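PDB 4ZEO: translation initiation factor eif-2b-like protein from Chaetomium thermophilum, which probably acts in translation initiation as the delta subunit of eIF2B, the heterodecameric GDP-GTP exchange factor for eIF2. Local coordinates for residues Ala184-Tyr192 and Phe204-Ile213. Residues are numbered along the deposited sequence; the frame is centred on the assembly and turned at random.
Sequences AFRKVIESY and FVPHVLNPQI
Phe204, whose ring packs against Tyr192, has a carbonyl O gripped by two backbone donors, Val208 N and Leu209 N, both at 2.9 Å, from opposite faces of its plane; the Leu209 bond belongs to a wider pi-type turn in helix 200-219. Across the contact no hydrogen bond forms, and aromatic and branched side chains meet between helix segments whose axes come within 11.0 Å. Phe204 turns its edge to a face of Tyr192 in a T-shaped stack, ring centroids 5.0 Å apart and planes at 79°, with CD1 offset toward the rim of the tyrosine. The far end of the phenylalanine ring, CZ, meets Ile189 CG1. Tyr192, just past the helix end, has CG anti to its own N (chi1 -179°), which carries the ring across to the second helix; Val208 CG2 lies at the edge of the tyrosine ring, 3.5 Å from Tyr192 CE1, and Tyr192 OH is hydrogen-bonded to His203 ND1. Replacing Tyr192 by alanine removes ring and hydroxyl together, and is likely to leave the Phe204 edge without an aromatic face, a gap beside Val208 CG2 and His203 ND1 without this partner. Mid-contact, Val188 CG1 packs on Val208 CG1 at 3.6 Å. Farther along, Leu209 CD1 sits over a face of the Phe185 ring in a CH-pi contact, 4.0 Å from its centroid, and Gln212 CB touches Phe185 CE1. The Gln212 chain bends at chi2, bringing NE2 back to Val208 O (3.0 Å); NE2 also bonds to Asp154 O, and OE1 to His156 N. Helix 246-277 packs on Ile189, and helix 224-239 on Leu209 and Ile213. The pair, crossing at 150°, forms an antiparallel helical hairpin within the helical N-terminal domain that precedes the Rossmann-like domain in eIF2B alpha/beta/delta subunits.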
# COMPACT_ATOMS: atom_id res chain seq x y z
N ALA A 184 7.32 13.79 -5.48
CA ALA A 184 8.68 14.27 -5.72
C ALA A 184 8.97 14.28 -7.22
O ALA A 184 9.56 15.24 -7.75
CB ALA A 184 9.69 13.41 -4.98
N PHE A 185 8.56 13.20 -7.89
CA PHE A 185 8.71 13.10 -9.34
C PHE A 185 7.94 14.23 -10.05
O PHE A 185 8.34 14.74 -11.09
CB PHE A 185 8.20 11.75 -9.86
CG PHE A 185 9.13 10.61 -9.61
CD1 PHE A 185 10.36 10.80 -9.00
CD2 PHE A 185 8.81 9.33 -10.06
CE1 PHE A 185 11.23 9.73 -8.80
CE2 PHE A 185 9.68 8.26 -9.87
CZ PHE A 185 10.88 8.46 -9.24
N ARG A 186 6.82 14.60 -9.47
CA ARG A 186 6.03 15.67 -10.01
C ARG A 186 6.87 16.95 -10.04
O ARG A 186 6.89 17.68 -11.04
CB ARG A 186 4.75 15.83 -9.19
CG ARG A 186 3.62 16.47 -9.93
CD ARG A 186 2.45 16.74 -9.02
NE ARG A 186 1.36 17.33 -9.77
CZ ARG A 186 1.28 18.63 -10.03
NH1 ARG A 186 2.24 19.43 -9.59
NH2 ARG A 186 0.26 19.12 -10.72
N LYS A 187 7.58 17.19 -8.95
CA LYS A 187 8.45 18.35 -8.83
C LYS A 187 9.64 18.26 -9.81
O LYS A 187 10.06 19.26 -10.40
CB LYS A 187 8.94 18.47 -7.39
CG LYS A 187 7.92 19.02 -6.42
CD LYS A 187 8.54 19.19 -5.04
CE LYS A 187 7.50 19.38 -3.94
NZ LYS A 187 6.94 20.76 -3.87
N VAL A 188 10.16 17.05 -10.00
CA VAL A 188 11.27 16.82 -10.92
C VAL A 188 10.88 17.23 -12.34
O VAL A 188 11.63 17.92 -13.03
CB VAL A 188 11.71 15.34 -10.90
CG1 VAL A 188 12.71 15.05 -12.00
CG2 VAL A 188 12.28 14.98 -9.54
N ILE A 189 9.68 16.83 -12.76
CA ILE A 189 9.15 17.19 -14.06
C ILE A 189 8.95 18.70 -14.20
O ILE A 189 9.32 19.28 -15.23
CB ILE A 189 7.83 16.47 -14.32
CG1 ILE A 189 8.06 14.97 -14.38
CG2 ILE A 189 7.18 16.95 -15.59
CD1 ILE A 189 6.79 14.17 -14.41
N GLU A 190 8.44 19.34 -13.15
CA GLU A 190 8.24 20.79 -13.15
C GLU A 190 9.56 21.49 -13.40
O GLU A 190 9.66 22.39 -14.22
CB GLU A 190 7.62 21.28 -11.83
CG GLU A 190 6.11 21.04 -11.68
CD GLU A 190 5.53 21.53 -10.34
OE1 GLU A 190 6.06 21.17 -9.27
OE2 GLU A 190 4.54 22.31 -10.38
N SER A 191 10.58 21.03 -12.69
CA SER A 191 11.92 21.60 -12.77
C SER A 191 12.58 21.32 -14.11
O SER A 191 13.47 22.05 -14.53
CB SER A 191 12.79 21.05 -11.64
OG SER A 191 12.47 21.68 -10.41
N TYR A 192 12.19 20.22 -14.75
CA TYR A 192 12.91 19.75 -15.93
C TYR A 192 12.95 20.74 -17.10
O TYR A 192 11.93 21.32 -17.49
CB TYR A 192 12.30 18.44 -16.41
CG TYR A 192 13.00 17.89 -17.61
CD1 TYR A 192 14.26 17.30 -17.49
CD2 TYR A 192 12.43 17.96 -18.88
CE1 TYR A 192 14.91 16.79 -18.60
CE2 TYR A 192 13.08 17.45 -19.99
CZ TYR A 192 14.32 16.86 -19.84
OH TYR A 192 14.98 16.34 -20.93
N PHE A 204 15.00 12.62 -21.02
CA PHE A 204 14.48 12.62 -19.66
C PHE A 204 14.70 11.32 -18.86
O PHE A 204 15.21 11.35 -17.74
CB PHE A 204 12.99 12.98 -19.69
CG PHE A 204 12.35 13.01 -18.33
CD1 PHE A 204 12.61 14.04 -17.44
CD2 PHE A 204 11.45 12.01 -17.96
CE1 PHE A 204 12.02 14.05 -16.16
CE2 PHE A 204 10.85 12.03 -16.68
CZ PHE A 204 11.14 13.04 -15.78
N VAL A 205 14.35 10.18 -19.43
CA VAL A 205 14.46 8.93 -18.69
C VAL A 205 15.92 8.57 -18.34
O VAL A 205 16.24 8.38 -17.17
CB VAL A 205 13.77 7.78 -19.46
CG1 VAL A 205 14.05 6.42 -18.82
CG2 VAL A 205 12.26 8.05 -19.56
N PRO A 206 16.82 8.53 -19.33
CA PRO A 206 18.15 8.12 -18.85
C PRO A 206 18.93 9.18 -18.02
O PRO A 206 19.70 8.81 -17.15
CB PRO A 206 18.87 7.78 -20.16
CG PRO A 206 18.22 8.68 -21.18
CD PRO A 206 16.78 8.70 -20.80
N HIS A 207 18.80 10.46 -18.33
CA HIS A 207 19.58 11.50 -17.65
C HIS A 207 18.98 12.10 -16.39
O HIS A 207 19.71 12.60 -15.55
CB HIS A 207 19.93 12.62 -18.63
CG HIS A 207 20.88 12.18 -19.69
ND1 HIS A 207 20.49 11.46 -20.79
CD2 HIS A 207 22.23 12.28 -19.77
CE1 HIS A 207 21.54 11.18 -21.54
NE2 HIS A 207 22.61 11.67 -20.94
N VAL A 208 17.65 12.14 -16.31
CA VAL A 208 16.99 12.74 -15.16
C VAL A 208 16.21 11.76 -14.28
O VAL A 208 16.43 11.69 -13.07
CB VAL A 208 16.04 13.85 -15.63
CG1 VAL A 208 15.28 14.44 -14.44
CG2 VAL A 208 16.83 14.94 -16.37
N LEU A 209 15.29 11.00 -14.86
CA LEU A 209 14.46 10.12 -14.07
C LEU A 209 15.21 8.97 -13.42
O LEU A 209 15.04 8.70 -12.23
CB LEU A 209 13.31 9.56 -14.92
CG LEU A 209 12.44 8.54 -14.17
CD1 LEU A 209 11.75 9.17 -12.96
CD2 LEU A 209 11.40 7.89 -15.11
N ASN A 210 16.03 8.28 -14.20
CA ASN A 210 16.75 7.10 -13.72
C ASN A 210 17.70 7.40 -12.54
O ASN A 210 17.78 6.59 -11.63
CB ASN A 210 17.51 6.41 -14.87
CG ASN A 210 16.63 5.51 -15.70
OD1 ASN A 210 15.41 5.42 -15.47
ND2 ASN A 210 17.22 4.88 -16.71
N PRO A 211 18.41 8.55 -12.55
CA PRO A 211 19.20 8.85 -11.34
C PRO A 211 18.36 8.98 -10.06
O PRO A 211 18.86 8.60 -9.00
CB PRO A 211 19.87 10.18 -11.70
CG PRO A 211 20.05 10.07 -13.18
CD PRO A 211 18.77 9.46 -13.66
N GLN A 212 17.14 9.50 -10.15
CA GLN A 212 16.25 9.56 -8.98
C GLN A 212 15.87 8.14 -8.52
O GLN A 212 15.88 7.84 -7.34
CB GLN A 212 14.97 10.37 -9.27
CG GLN A 212 15.17 11.57 -10.16
CD GLN A 212 16.16 12.59 -9.63
OE1 GLN A 212 16.33 12.76 -8.41
NE2 GLN A 212 16.88 13.24 -10.54
N ILE A 213 15.53 7.28 -9.46
CA ILE A 213 15.18 5.90 -9.14
C ILE A 213 16.35 5.16 -8.49
O ILE A 213 16.18 4.43 -7.52
CB ILE A 213 14.73 5.14 -10.39
CG1 ILE A 213 13.55 5.87 -11.03
CG2 ILE A 213 14.36 3.69 -10.07
CD1 ILE A 213 13.05 5.24 -12.29